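Local coordinates for protein FI20010p1 (Drosophila melanogaster, PDB 7CFB) that is Krimper, an extended Tudor-domain protein that probably helps assemble the piRNA amplification complex with Aub in gene silencing, at residues A[69-81]-A[213-225]. Sequence-based numbering, arbitrary orientation.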
loop_
_atom_site.group_PDB
_atom_site.type_symbol
_atom_site.label_atom_id
_atom_site.label_comp_id
_atom_site.label_asym_id
_atom_site.label_seq_id
_atom_site.Cartn_x
_atom_site.Cartn_y
_atom_site.Cartn_z
ATOM N N TRP A 69 4.585 4.226 -9.156
ATOM C CA TRP A 69 4.297 5.625 -8.742
ATOM C C TRP A 69 4.469 6.545 -9.949
ATOM O O TRP A 69 5.107 7.562 -9.831
ATOM C CB TRP A 69 5.128 6.066 -7.534
ATOM C CG TRP A 69 4.630 5.521 -6.239
ATOM C CD1 TRP A 69 5.275 4.651 -5.426
ATOM C CD2 TRP A 69 3.370 5.777 -5.616
ATOM N NE1 TRP A 69 4.511 4.362 -4.340
ATOM C CE2 TRP A 69 3.335 5.029 -4.433
ATOM C CE3 TRP A 69 2.271 6.567 -5.934
ATOM C CZ2 TRP A 69 2.263 5.058 -3.560
ATOM C CZ3 TRP A 69 1.194 6.566 -5.089
ATOM C CH2 TRP A 69 1.198 5.833 -3.918
ATOM N N ASP A 70 3.938 6.112 -11.110
ATOM C CA ASP A 70 3.937 6.842 -12.418
ATOM C C ASP A 70 2.880 7.962 -12.468
ATOM O O ASP A 70 1.828 7.855 -11.773
ATOM C CB ASP A 70 3.677 5.910 -13.599
ATOM C CG ASP A 70 2.214 5.703 -13.965
ATOM O OD1 ASP A 70 1.347 5.712 -13.071
ATOM O OD2 ASP A 70 1.965 5.496 -15.147
ATOM N N GLU A 71 3.089 8.904 -13.395
ATOM C CA GLU A 71 2.289 10.149 -13.519
ATOM C C GLU A 71 0.792 9.816 -13.509
ATOM O O GLU A 71 0.062 10.598 -13.027
ATOM C CB GLU A 71 2.765 11.033 -14.667
ATOM C CG GLU A 71 3.911 11.953 -14.284
ATOM C CD GLU A 71 3.639 12.973 -13.190
ATOM O OE1 GLU A 71 4.570 13.316 -12.455
ATOM O OE2 GLU A 71 2.489 13.422 -13.087
ATOM N N SER A 72 0.364 8.645 -13.978
ATOM C CA SER A 72 -1.039 8.164 -13.934
ATOM C C SER A 72 -1.561 7.955 -12.503
ATOM O O SER A 72 -2.749 7.924 -12.341
ATOM C CB SER A 72 -1.222 6.953 -14.783
ATOM O OG SER A 72 -0.646 5.812 -14.203
ATOM N N SER A 73 -0.679 7.803 -11.519
ATOM C CA SER A 73 -0.991 7.652 -10.078
ATOM C C SER A 73 -1.055 9.024 -9.391
ATOM O O SER A 73 -1.245 9.057 -8.196
ATOM C CB SER A 73 0.034 6.778 -9.423
ATOM O OG SER A 73 1.251 7.448 -9.258
ATOM N N ASP A 74 -1.007 10.112 -10.150
ATOM C CA ASP A 74 -0.922 11.469 -9.562
ATOM C C ASP A 74 -2.069 11.745 -8.587
ATOM O O ASP A 74 -1.785 12.300 -7.554
ATOM C CB ASP A 74 -0.853 12.539 -10.649
ATOM C CG ASP A 74 -0.540 13.919 -10.114
ATOM O OD1 ASP A 74 0.613 14.171 -9.838
ATOM O OD2 ASP A 74 -1.474 14.702 -9.938
ATOM N N ARG A 75 -3.280 11.308 -8.872
ATOM C CA ARG A 75 -4.407 11.582 -7.948
ATOM C C ARG A 75 -4.167 10.917 -6.587
ATOM O O ARG A 75 -4.554 11.507 -5.605
ATOM C CB ARG A 75 -5.740 11.227 -8.584
ATOM C CG ARG A 75 -6.071 12.086 -9.790
ATOM C CD ARG A 75 -6.933 13.269 -9.440
ATOM N NE ARG A 75 -8.291 12.904 -9.165
ATOM C CZ ARG A 75 -9.155 13.718 -8.621
ATOM N NH1 ARG A 75 -8.765 14.921 -8.278
ATOM N NH2 ARG A 75 -10.391 13.339 -8.416
ATOM N N ILE A 76 -3.603 9.711 -6.569
ATOM C CA ILE A 76 -3.300 9.012 -5.293
ATOM C C ILE A 76 -2.262 9.841 -4.550
ATOM O O ILE A 76 -2.433 10.052 -3.384
ATOM C CB ILE A 76 -2.792 7.585 -5.532
ATOM C CG1 ILE A 76 -3.767 6.747 -6.356
ATOM C CG2 ILE A 76 -2.418 6.934 -4.215
ATOM C CD1 ILE A 76 -3.124 5.572 -7.022
ATOM N N LYS A 77 -1.266 10.342 -5.263
ATOM C CA LYS A 77 -0.202 11.160 -4.639
ATOM C C LYS A 77 -0.823 12.411 -4.011
ATOM O O LYS A 77 -0.465 12.737 -2.920
ATOM C CB LYS A 77 0.839 11.527 -5.689
ATOM C CG LYS A 77 1.523 10.359 -6.375
ATOM C CD LYS A 77 2.721 10.789 -7.159
ATOM C CE LYS A 77 2.801 10.201 -8.548
ATOM N NZ LYS A 77 4.163 10.295 -9.106
ATOM N N LYS A 78 -1.766 13.041 -4.698
ATOM C CA LYS A 78 -2.439 14.253 -4.182
ATOM C C LYS A 78 -3.207 13.924 -2.904
ATOM O O LYS A 78 -3.182 14.725 -2.012
ATOM C CB LYS A 78 -3.362 14.850 -5.237
ATOM C CG LYS A 78 -2.704 15.722 -6.280
ATOM C CD LYS A 78 -3.747 16.411 -7.122
ATOM C CE LYS A 78 -3.256 16.943 -8.449
ATOM N NZ LYS A 78 -1.866 17.442 -8.380
ATOM N N VAL A 79 -3.901 12.797 -2.855
ATOM C CA VAL A 79 -4.626 12.388 -1.620
ATOM C C VAL A 79 -3.615 12.120 -0.505
ATOM O O VAL A 79 -3.829 12.548 0.592
ATOM C CB VAL A 79 -5.480 11.139 -1.860
ATOM C CG1 VAL A 79 -5.880 10.468 -0.558
ATOM C CG2 VAL A 79 -6.691 11.456 -2.697
ATOM N N LEU A 80 -2.520 11.465 -0.842
ATOM C CA LEU A 80 -1.527 11.077 0.173
ATOM C C LEU A 80 -0.935 12.305 0.860
ATOM O O LEU A 80 -0.870 12.303 2.040
ATOM C CB LEU A 80 -0.455 10.205 -0.468
ATOM C CG LEU A 80 0.370 9.424 0.534
ATOM C CD1 LEU A 80 0.673 8.032 0.036
ATOM C CD2 LEU A 80 1.637 10.166 0.878
ATOM N N GLN A 81 -0.678 13.363 0.113
ATOM C CA GLN A 81 -0.050 14.598 0.645
ATOM C C GLN A 81 -1.099 15.606 1.137
ATOM O O GLN A 81 -0.758 16.755 1.308
ATOM C CB GLN A 81 0.945 15.133 -0.368
ATOM C CG GLN A 81 2.140 14.226 -0.522
ATOM C CD GLN A 81 2.998 14.660 -1.672
ATOM O OE1 GLN A 81 4.063 15.208 -1.487
ATOM N NE2 GLN A 81 2.526 14.422 -2.875
ATOM N N ILE A 213 11.415 10.629 -12.412
ATOM C CA ILE A 213 11.740 10.915 -10.982
ATOM C C ILE A 213 11.835 12.423 -10.774
ATOM O O ILE A 213 12.949 12.962 -10.832
ATOM C CB ILE A 213 13.022 10.204 -10.505
ATOM C CG1 ILE A 213 12.908 8.682 -10.584
ATOM C CG2 ILE A 213 13.398 10.667 -9.103
ATOM C CD1 ILE A 213 14.189 7.960 -10.232
ATOM N N THR A 214 10.685 13.046 -10.540
ATOM C CA THR A 214 10.563 14.497 -10.285
ATOM C C THR A 214 10.907 14.810 -8.829
ATOM O O THR A 214 10.987 13.890 -8.027
ATOM C CB THR A 214 9.162 14.983 -10.648
ATOM O OG1 THR A 214 8.314 14.604 -9.575
ATOM C CG2 THR A 214 8.675 14.418 -11.963
ATOM N N GLU A 215 11.132 16.083 -8.522
ATOM C CA GLU A 215 11.440 16.533 -7.142
ATOM C C GLU A 215 10.222 16.290 -6.250
ATOM O O GLU A 215 10.394 15.967 -5.104
ATOM C CB GLU A 215 11.836 18.003 -7.135
ATOM C CG GLU A 215 12.206 18.501 -5.753
ATOM C CD GLU A 215 11.558 19.810 -5.315
ATOM O OE1 GLU A 215 12.130 20.875 -5.604
ATOM O OE2 GLU A 215 10.489 19.754 -4.661
ATOM N N ASP A 216 9.023 16.470 -6.781
ATOM C CA ASP A 216 7.789 16.258 -5.985
ATOM C C ASP A 216 7.702 14.792 -5.557
ATOM O O ASP A 216 7.226 14.545 -4.481
ATOM C CB ASP A 216 6.545 16.693 -6.755
ATOM C CG ASP A 216 6.413 18.199 -6.908
ATOM O OD1 ASP A 216 7.136 18.928 -6.225
ATOM O OD2 ASP A 216 5.592 18.610 -7.714
ATOM N N ASP A 217 8.099 13.877 -6.432
ATOM C CA ASP A 217 8.053 12.429 -6.140
ATOM C C ASP A 217 8.966 12.125 -4.948
ATOM O O ASP A 217 8.532 11.442 -4.055
ATOM C CB ASP A 217 8.407 11.650 -7.404
ATOM C CG ASP A 217 7.241 11.373 -8.329
ATOM O OD1 ASP A 217 6.108 11.543 -7.928
ATOM O OD2 ASP A 217 7.499 10.967 -9.441
ATOM N N MET A 218 10.170 12.673 -4.919
ATOM C CA MET A 218 11.086 12.431 -3.780
ATOM C C MET A 218 10.496 13.044 -2.506
ATOM O O MET A 218 10.658 12.467 -1.448
ATOM C CB MET A 218 12.475 12.991 -4.059
ATOM C CG MET A 218 13.119 12.344 -5.246
ATOM S SD MET A 218 13.694 10.687 -4.883
ATOM C CE MET A 218 15.046 11.049 -3.771
ATOM N N ALA A 219 9.856 14.202 -2.624
ATOM C CA ALA A 219 9.233 14.835 -1.452
ATOM C C ALA A 219 8.124 13.927 -0.927
ATOM O O ALA A 219 8.011 13.759 0.269
ATOM C CB ALA A 219 8.702 16.182 -1.832
ATOM N N MET A 220 7.342 13.352 -1.822
ATOM C CA MET A 220 6.271 12.449 -1.369
ATOM C C MET A 220 6.877 11.234 -0.659
ATOM O O MET A 220 6.341 10.830 0.330
ATOM C CB MET A 220 5.443 11.980 -2.551
ATOM C CG MET A 220 4.293 11.196 -2.098
ATOM S SD MET A 220 3.549 10.392 -3.436
ATOM C CE MET A 220 4.791 9.223 -3.945
ATOM N N LEU A 221 7.974 10.698 -1.170
ATOM C CA LEU A 221 8.589 9.512 -0.541
ATOM C C LEU A 221 9.070 9.837 0.877
ATOM O O LEU A 221 8.970 8.974 1.713
ATOM C CB LEU A 221 9.667 8.947 -1.456
ATOM C CG LEU A 221 9.152 8.155 -2.650
ATOM C CD1 LEU A 221 10.245 7.267 -3.182
ATOM C CD2 LEU A 221 7.941 7.336 -2.269
ATOM N N ASN A 222 9.592 11.035 1.108
ATOM C CA ASN A 222 9.981 11.448 2.475
ATOM C C ASN A 222 8.738 11.463 3.363
ATOM O O ASN A 222 8.824 11.004 4.460
ATOM C CB ASN A 222 10.670 12.807 2.468
ATOM C CG ASN A 222 12.047 12.757 1.842
ATOM O OD1 ASN A 222 12.675 11.707 1.812
ATOM N ND2 ASN A 222 12.524 13.884 1.350
ATOM N N GLU A 223 7.617 11.964 2.873
ATOM C CA GLU A 223 6.363 12.007 3.662
ATOM C C GLU A 223 5.904 10.571 3.961
ATOM O O GLU A 223 5.393 10.324 5.043
ATOM C CB GLU A 223 5.313 12.842 2.933
ATOM C CG GLU A 223 5.000 14.175 3.596
ATOM C CD GLU A 223 3.668 14.808 3.219
ATOM O OE1 GLU A 223 2.733 14.793 4.028
ATOM O OE2 GLU A 223 3.571 15.313 2.120
ATOM N N ILE A 224 6.037 9.675 2.990
ATOM C CA ILE A 224 5.629 8.263 3.206
ATOM C C ILE A 224 6.544 7.622 4.245
ATOM O O ILE A 224 6.043 6.977 5.136
ATOM C CB ILE A 224 5.590 7.456 1.893
ATOM C CG1 ILE A 224 4.557 8.024 0.923
ATOM C CG2 ILE A 224 5.320 5.997 2.192
ATOM C CD1 ILE A 224 4.433 7.280 -0.366
ATOM N N ASP A 225 7.833 7.885 4.140
ATOM C CA ASP A 225 8.831 7.238 5.023
ATOM C C ASP A 225 8.582 7.603 6.483
ATOM O O ASP A 225 8.783 6.749 7.307
ATOM C CB ASP A 225 10.251 7.401 4.498
ATOM C CG ASP A 225 11.224 6.430 5.120
ATOM O OD1 ASP A 225 11.022 5.244 4.984
ATOM O OD2 ASP A 225 12.149 6.884 5.741
HETATM O O HOH W 1 7.710 8.115 -9.796
HETATM O O HOH W 2 5.929 10.641 -11.368
HETATM O O HOH W 3 5.414 14.860 -9.888
HETATM O O HOH W 4 1.777 17.515 2.319
#
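The ammonium NZ of Lys-77 is gripped by two protein acceptors, one from each segment, with water 2 as a weak third. Asp-217 OD1 takes it at 2.6 Å from NZ in a salt bridge, on the syn side and 18° out of the carboxylate plane. Trp-69 O accepts the same NZ at 3.0 Å, with the nitrogen standing above the carbonyl plane. Lys-77 reaches this spot with a bend at chi3, its methylenes running past the sulfur of Met-220. Water 1 lies between Trp-69 O and Asp-217 OD2, within hydrogen-bonding distance of each, while water 3 links Glu-71 OE1 with Thr-214 OG1, the atom that also caps helix 215-225 by accepting from Asp-217 N. With an alanine in place of Lys-77, the Asp-217 carboxylate, near Glu-71, is likely to be left without its counter-charge, Trp-69 O without this donor, and one flank of Met-220 uncovered. CE of Met-220 lies over one face of the Trp-69 indole, 4.1 Å above the plane and toward the rim, placed there by a chi1 of -174° that swings CG away from the backbone nitrogen and by a turn at chi3. Its SD stands 4.9 Å from the centroid of the six-membered ring, a Met-aromatic contact, and lies 3.6 Å from Lys-77 CG. Leu-80 CD2 packs at 3.6 Å on Ile-224 CG1, the two side chains crossing at about a right angle. Beyond Met-220, the Gln-81 amide lies against its CB and CG, and water 4 joins Gln-81 O to Glu-223 OE2. The axes of helices 74-80 and 215-225 pass 11.0 Å apart at 48°, so side chains and water span the gap. Ile-108 of strand 108-117 touches Leu-80 and Glu-223, and Tyr-176 of strand 176-184 touches Asp-217 and Leu-221; the helix pair thus joins the two beta-sheets of the first extended Tudor domain (eTud1).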